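Diaminopropionate ammonia-lyase (Escherichia coli, PDB 4D9I) catalyses the pyridoxal 5'-phosphate-dependent elimination of ammonia from both L- and D-2,3-diaminopropionate, yielding pyruvate and two ammonium ions, and works as a homodimer. Local coordinates at residues V64-E67 with S68-F71; Y206-L209 with A210-V214. All blocks are in the same frame, centred on the assembly; numbering follows the deposited sequence.

Interaction 1: V64-E67 with S68-F71; sequences VKDE and SKRF
Glu67 and Arg70 are brought side by side by their torsions: CG of Glu67 stands anti to its carbonyl carbon (chi1 -74°) and the chain folds again at chi2, while Arg70 sends CG opposite its backbone N and bends at chi2 and chi3. The setting is a tight 3-10 turn leaving the end of strand 61-66, part of the mixed sheet of this fold type II PLP enzyme. It illustrates how a salt bridge can span the same three-residue step as a backbone bond, here Arg70 N to Glu67 O at 3.3 Å. Arg70 grips side-on, NE reaching Glu67 OE1 at 2.7 Å almost straight and in the guanidinium plane, and NH2 reaching Glu67 OE2 at 2.8 Å from a slight tilt. Both oxygens use their syn lone pairs, and the two flat groups are nearly coplanar, which fixes the guanidinium's rotation. Thr45 OG1 also binds Glu67 OE2. A weak bond from Lys69 N to Asp66 O also closes the turn. Lys65 NZ lies 4.5 Å from Arg70 NH2, yet both cations share the carboxylate oxygen Glu212 OE1, and Lys65 is held further by the carbonyl of Thr45 and by Gln216. Asp66, which opens the turn, binds Ser68 twice through OD1, both donors coming from the same face of the carboxylate. The Ser68 N to Asp66 OD1 bond, 3.2 Å long and well above the plane, makes an Asx turn, to which the hydroxyl adds a second bond: Ser68 OG meets the same OD1 at 2.7 Å on its syn side, tilted 28° out of the carboxylate plane.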
loop_
_atom_site.group_PDB
_atom_site.type_symbol
_atom_site.label_atom_id
_atom_site.label_comp_id
_atom_site.label_asym_id
_atom_site.label_seq_id
_atom_site.Cartn_x
_atom_site.Cartn_y
_atom_site.Cartn_z
ATOM N N VAL B 64 6.657 14.241 5.871
ATOM C CA VAL B 64 6.804 13.124 6.818
ATOM C C VAL B 64 8.270 12.827 7.039
ATOM O O VAL B 64 8.991 12.400 6.113
ATOM C CB VAL B 64 6.089 11.840 6.341
ATOM C CG1 VAL B 64 6.213 10.722 7.397
ATOM C CG2 VAL B 64 4.624 12.134 6.030
ATOM N N LYS B 65 8.702 13.032 8.276
ATOM C CA LYS B 65 10.019 12.604 8.710
ATOM C C LYS B 65 10.022 11.096 8.923
ATOM O O LYS B 65 9.363 10.581 9.858
ATOM C CB LYS B 65 10.395 13.369 9.994
ATOM C CG LYS B 65 11.853 13.260 10.431
ATOM C CD LYS B 65 12.847 13.757 9.382
ATOM C CE LYS B 65 14.255 13.858 9.981
ATOM N NZ LYS B 65 15.315 13.953 8.937
ATOM N N ASP B 66 10.792 10.390 8.079
ATOM C CA ASP B 66 10.772 8.934 7.992
ATOM C C ASP B 66 11.907 8.279 8.791
ATOM O O ASP B 66 13.022 8.056 8.290
ATOM C CB ASP B 66 10.796 8.487 6.514
ATOM C CG ASP B 66 10.729 6.984 6.353
ATOM O OD1 ASP B 66 10.495 6.272 7.360
ATOM O OD2 ASP B 66 10.883 6.505 5.205
ATOM N N GLU B 67 11.592 7.959 10.041
ATOM C CA GLU B 67 12.593 7.478 10.988
ATOM C C GLU B 67 12.803 5.978 10.883
ATOM O O GLU B 67 13.591 5.403 11.639
ATOM C CB GLU B 67 12.253 7.925 12.423
ATOM C CG GLU B 67 12.519 9.418 12.655
ATOM C CD GLU B 67 14.008 9.759 12.549
ATOM O OE1 GLU B 67 14.856 8.978 13.045
ATOM O OE2 GLU B 67 14.341 10.803 11.941
ATOM N N SER B 68 12.128 5.346 9.921
ATOM C CA SER B 68 12.415 3.947 9.619
ATOM C C SER B 68 13.827 3.797 9.048
ATOM O O SER B 68 14.404 2.692 9.071
ATOM C CB SER B 68 11.389 3.338 8.650
ATOM O OG SER B 68 11.596 3.779 7.317
ATOM N N LYS B 69 14.381 4.905 8.553
ATOM C CA LYS B 69 15.734 4.886 7.966
ATOM C C LYS B 69 16.877 5.157 8.973
ATOM O O LYS B 69 18.037 5.278 8.594
ATOM C CB LYS B 69 15.826 5.870 6.804
ATOM C CG LYS B 69 14.711 5.728 5.767
ATOM C CD LYS B 69 14.670 4.349 5.137
ATOM C CE LYS B 69 13.948 4.429 3.800
ATOM N NZ LYS B 69 13.305 3.131 3.500
ATOM N N ARG B 70 16.541 5.259 10.238
ATOM C CA ARG B 70 17.531 5.654 11.270
ATOM C C ARG B 70 18.486 4.483 11.611
ATOM O O ARG B 70 18.090 3.558 12.313
ATOM C CB ARG B 70 16.788 6.177 12.516
ATOM C CG ARG B 70 17.637 6.792 13.634
ATOM C CD ARG B 70 18.411 8.015 13.176
ATOM N NE ARG B 70 17.549 9.155 12.839
ATOM C CZ ARG B 70 17.994 10.301 12.348
ATOM N NH1 ARG B 70 19.281 10.437 12.060
ATOM N NH2 ARG B 70 17.141 11.292 12.103
ATOM N N PHE B 71 19.723 4.536 11.093
ATOM C CA PHE B 71 20.807 3.559 11.407
ATOM C C PHE B 71 20.511 2.072 11.277
ATOM O O PHE B 71 21.192 1.280 11.909
ATOM C CB PHE B 71 21.366 3.774 12.825
ATOM C CG PHE B 71 22.183 5.021 12.979
ATOM C CD1 PHE B 71 21.592 6.200 13.399
ATOM C CD2 PHE B 71 23.553 5.011 12.697
ATOM C CE1 PHE B 71 22.340 7.355 13.539
ATOM C CE2 PHE B 71 24.314 6.167 12.832
ATOM C CZ PHE B 71 23.707 7.334 13.263
#

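Interaction 2: Y206-L209 with A210-V214; sequences YATL and ADEAV
Ala207 O is a bifurcated acceptor in an alpha-helical segment: it takes the amide of Asp211 at 2.8 Å, nearly along the C=O axis, and a second, weak bond from Ala210 N that is strongly bent. The two segments run on without a break into helix 208-220, and the pattern is the classic i to i+4 one. Glu212 N follows to Thr208 O at 2.9 Å, and Ala213 N to Leu209 O at 3.1 Å, the latter donor lying above the carbonyl plane. The forked acceptance at Ala207 is a worked example of how one carbonyl can serve two amides, Asp211 N making the i+4 bond and Ala210 N a weak i+3 one; just before it, Leu209 N makes another i+3 bond, to Tyr206 O.

Side chains then sort themselves round this turn. Ala210 CB rests 3.4 Å from Ala207 O, and Ala213 CB lies equally near Leu209 O. One turn apart, Thr208 and Glu212 cross at a slant. OG1 of Thr208 is anti to its carbonyl carbon (chi1 -75°), which puts CG2 anti to the backbone N, toward the glutamate; OG1, beside the backbone N, bonds His36 ND1. Glu212, extended beyond CG, is buried, but its carboxylate is well supplied: OE2 bonds Tyr42 OH, and OE1 meets two cations. Asp211 swings away from the turn to form a salt bridge with Arg33 of helix 26-36, against which Thr208 and Ala207 also pack. The aliphatic part of Glu212 stays beside the threonine backbone, CG 3.3 Å from Thr208 O, and Thr208 CG2 comes within 3.5 Å of Glu212 OE2.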
loop_
_atom_site.group_PDB
_atom_site.type_symbol
_atom_site.label_atom_id
_atom_site.label_comp_id
_atom_site.label_asym_id
_atom_site.label_seq_id
_atom_site.Cartn_x
_atom_site.Cartn_y
_atom_site.Cartn_z
ATOM N N TYR B 206 16.917 12.945 21.031
ATOM C CA TYR B 206 15.783 12.841 20.087
ATOM C C TYR B 206 15.680 14.064 19.178
ATOM O O TYR B 206 15.182 13.980 18.053
ATOM C CB TYR B 206 14.451 12.736 20.835
ATOM C CG TYR B 206 14.153 11.419 21.514
ATOM C CD1 TYR B 206 14.858 10.238 21.187
ATOM C CD2 TYR B 206 13.135 11.344 22.454
ATOM C CE1 TYR B 206 14.545 9.034 21.797
ATOM C CE2 TYR B 206 12.810 10.148 23.067
ATOM C CZ TYR B 206 13.530 9.006 22.750
ATOM O OH TYR B 206 13.199 7.831 23.368
ATOM N N ALA B 207 16.142 15.200 19.682
ATOM C CA ALA B 207 15.984 16.476 18.969
ATOM C C ALA B 207 16.758 16.558 17.653
ATOM O O ALA B 207 16.478 17.447 16.813
ATOM C CB ALA B 207 16.361 17.640 19.878
ATOM N N THR B 208 17.752 15.691 17.491
ATOM C CA THR B 208 18.473 15.555 16.218
ATOM C C THR B 208 17.519 15.413 15.034
ATOM O O THR B 208 17.772 15.992 13.990
ATOM C CB THR B 208 19.467 14.359 16.238
ATOM O OG1 THR B 208 20.608 14.716 17.022
ATOM C CG2 THR B 208 19.962 13.992 14.852
ATOM N N LEU B 209 16.446 14.640 15.201
ATOM C CA LEU B 209 15.489 14.428 14.101
ATOM C C LEU B 209 14.784 15.726 13.758
ATOM O O LEU B 209 14.461 15.964 12.599
ATOM C CB LEU B 209 14.497 13.289 14.391
ATOM C CG LEU B 209 13.306 13.503 15.336
ATOM C CD1 LEU B 209 12.106 14.034 14.578
ATOM C CD2 LEU B 209 12.953 12.203 16.061
ATOM N N ALA B 210 14.551 16.566 14.768
ATOM C CA ALA B 210 13.919 17.859 14.537
ATOM C C ALA B 210 14.920 18.843 13.892
ATOM O O ALA B 210 14.558 19.580 12.947
ATOM C CB ALA B 210 13.366 18.425 15.842
ATOM N N ASP B 211 16.167 18.847 14.386
ATOM C CA ASP B 211 17.235 19.664 13.770
ATOM C C ASP B 211 17.383 19.339 12.271
ATOM O O ASP B 211 17.397 20.248 11.425
ATOM C CB ASP B 211 18.573 19.500 14.501
ATOM C CG ASP B 211 19.673 20.398 13.922
ATOM O OD1 ASP B 211 19.804 21.530 14.402
ATOM O OD2 ASP B 211 20.390 19.995 12.980
ATOM N N GLU B 212 17.467 18.048 11.956
ATOM C CA GLU B 212 17.536 17.599 10.562
ATOM C C GLU B 212 16.344 18.072 9.745
ATOM O O GLU B 212 16.520 18.576 8.637
ATOM C CB GLU B 212 17.607 16.074 10.463
ATOM C CG GLU B 212 18.906 15.450 10.938
ATOM C CD GLU B 212 18.829 13.936 10.948
ATOM O OE1 GLU B 212 17.780 13.396 10.474
ATOM O OE2 GLU B 212 19.812 13.283 11.406
ATOM N N ALA B 213 15.143 17.898 10.295
ATOM C CA ALA B 213 13.906 18.290 9.612
ATOM C C ALA B 213 13.847 19.787 9.327
ATOM O O ALA B 213 13.392 20.177 8.260
ATOM C CB ALA B 213 12.662 17.829 10.383
ATOM N N VAL B 214 14.319 20.612 10.266
ATOM C CA VAL B 214 14.314 22.060 10.071
ATOM C C VAL B 214 15.273 22.420 8.938
ATOM O O VAL B 214 14.919 23.180 8.049
ATOM C CB VAL B 214 14.665 22.844 11.361
ATOM C CG1 VAL B 214 14.885 24.315 11.055
ATOM C CG2 VAL B 214 13.538 22.727 12.367
#

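The turn at 64-71 and the helical segment 206-214 meet directly, their centres 11 Å apart. The junction between them is Glu212 OE1, which lies 2.7 Å from Arg70 NH2 and 3.0 Å from Lys65 NZ, so one carboxylate oxygen joins two cations from interaction 1 to the helix of interaction 2. Leu209 completes the seam, its CB 3.5 Å from Glu67 OE2 and its carbonyl O 3.4 Å from Lys65 CE. In interaction 1 the Glu67 side chain is about 13 Å from a bound Tris molecule. At the other end of interaction 2, the Tyr206 side chain comes within about 6 Å of a bound Tris and about 10 Å of the side chain of Asp120, the inferred proton acceptor for the L-isomer.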